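Local atomic coordinates of putative creatinine amidohydrolase (Bacteroides fragilis, PDB entry 3LUB), a protein that binds two zinc ions and, as a member of the creatininase superfamily, probably hydrolyses carbon-nitrogen bonds of linear amides. Residues S167-M172 and G219-A224. Numbering follows the deposited sequence.
With ZN (zinc ion), chain B.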
# COMPACT_ATOMS: atom_id res chain seq x y z
N SER F 167 -1.61 30.74 25.22
CA SER F 167 -2.89 30.05 25.26
C SER F 167 -2.77 28.58 25.65
O SER F 167 -3.55 28.09 26.50
CB SER F 167 -3.57 30.16 23.88
OG SER F 167 -2.67 29.79 22.84
N GLU F 168 -1.87 27.84 25.00
CA GLU F 168 -1.68 26.43 25.33
C GLU F 168 -1.16 26.31 26.76
O GLU F 168 -1.54 25.38 27.49
CB GLU F 168 -0.71 25.73 24.37
CG GLU F 168 -1.39 24.96 23.25
CD GLU F 168 -0.46 24.05 22.45
OE1 GLU F 168 0.73 24.39 22.29
OE2 GLU F 168 -0.97 23.01 21.93
N THR F 169 -0.24 27.19 27.15
CA THR F 169 0.30 27.14 28.52
C THR F 169 -0.80 27.42 29.55
O THR F 169 -0.88 26.72 30.54
CB THR F 169 1.47 28.10 28.75
OG1 THR F 169 2.48 27.85 27.77
CG2 THR F 169 2.04 27.88 30.11
N SER F 170 -1.64 28.42 29.29
CA SER F 170 -2.71 28.78 30.22
C SER F 170 -3.67 27.64 30.40
O SER F 170 -4.07 27.36 31.52
CB SER F 170 -3.49 30.03 29.76
OG SER F 170 -2.68 31.20 29.78
N VAL F 171 -4.07 27.01 29.30
CA VAL F 171 -5.07 25.96 29.37
C VAL F 171 -4.48 24.73 30.08
O VAL F 171 -5.16 24.08 30.84
CB VAL F 171 -5.63 25.60 27.98
CG1 VAL F 171 -6.68 24.47 28.08
CG2 VAL F 171 -6.22 26.88 27.28
N MSE F 172 -3.18 24.45 29.90
CA MSE F 172 -2.51 23.37 30.65
C MSE F 172 -2.47 23.74 32.14
O MSE F 172 -2.69 22.88 32.98
CB MSE F 172 -1.08 23.13 30.16
CG MSE F 172 -0.41 21.91 30.78
SE MSE F 172 -1.41 20.20 30.42
CE MSE F 172 -1.12 19.96 28.47
N GLY F 219 6.08 31.57 20.26
CA GLY F 219 5.28 32.47 21.09
C GLY F 219 5.77 32.47 22.53
O GLY F 219 6.11 31.40 23.08
N ASN F 220 5.83 33.67 23.13
CA ASN F 220 6.18 33.85 24.54
C ASN F 220 5.00 33.48 25.44
O ASN F 220 3.95 34.10 25.36
CB ASN F 220 6.63 35.31 24.82
CG ASN F 220 7.36 35.46 26.13
OD1 ASN F 220 7.09 34.73 27.09
ND2 ASN F 220 8.33 36.38 26.18
N PRO F 221 5.17 32.42 26.28
CA PRO F 221 4.12 31.91 27.15
C PRO F 221 4.13 32.49 28.56
O PRO F 221 3.36 32.05 29.40
CB PRO F 221 4.51 30.44 27.25
CG PRO F 221 5.96 30.48 27.28
CD PRO F 221 6.38 31.62 26.45
N LYS F 222 5.01 33.44 28.81
CA LYS F 222 5.30 33.85 30.18
C LYS F 222 4.23 34.69 30.94
O LYS F 222 4.29 34.75 32.14
CB LYS F 222 6.72 34.45 30.26
CG LYS F 222 7.79 33.35 29.99
CD LYS F 222 9.23 33.82 30.16
CE LYS F 222 10.21 32.82 29.55
NZ LYS F 222 11.69 33.16 29.71
N LYS F 223 3.22 35.23 30.26
CA LYS F 223 2.07 35.83 30.94
C LYS F 223 0.90 34.87 31.10
O LYS F 223 -0.19 35.28 31.54
CB LYS F 223 1.63 37.11 30.21
CG LYS F 223 2.80 38.04 29.91
CD LYS F 223 2.36 39.37 29.32
CE LYS F 223 3.55 40.33 29.26
NZ LYS F 223 3.20 41.68 28.72
N ALA F 224 1.14 33.59 30.76
CA ALA F 224 0.17 32.51 30.97
C ALA F 224 -0.30 32.40 32.45
O ALA F 224 0.51 32.55 33.37
CB ALA F 224 0.81 31.16 30.49
ZN ZN B . 0.37 21.96 21.09
O HOH W 1 0.69 22.71 19.17
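Ser170 and Ala224 bring the backbones of 167-172 and 219-224 closest, their CA atoms 4.8 Å apart. The first segment is helical. The second is a loop that folds into a type I beta turn from Pro221 to Ala224, closed by the bond from Ala224 N to Pro221 O. Asn220 OD1 accepts from Lys222 N at 3.0 Å, an Asx turn that overlaps the start of the beta turn. No hydrogen bond joins the segments directly; they meet through small side chains. The methyl of Ala224 points at the helix and rests against two of its residues, 3.5 Å from Thr169 CG2 and 3.6 Å from Ser170 OG. In Thr169, CG2 stands anti to the backbone N (chi1 -55° for OG1), which turns the methyl to Ala224 and lays OG1 3.3 Å from Pro221 CB. That hydroxyl is hydrogen-bonded to Gly165 O and His37 NE2, and Ser170 OG to Glu166 O and Thr225 N. Ser170 thus ties the loop to the helix through the residue just after the turn, while its OG also lies 3.4 Å from Ala224 CA. On a neighbouring side of the same helical turn, Glu168 reaches a zinc ion through OE2 at 1.9 Å; His34, Asp43 and a water are further ligands, and OE1 accepts a hydrogen bond from Ala164 N. The loop packs on the helical turn that carries this ligand of the dinuclear site. Helix 166-175 packs on helix 42-62 through Glu168, Val171 and Met172, and on helix 226-249, into which the loop leads, through Ser170 and Val171.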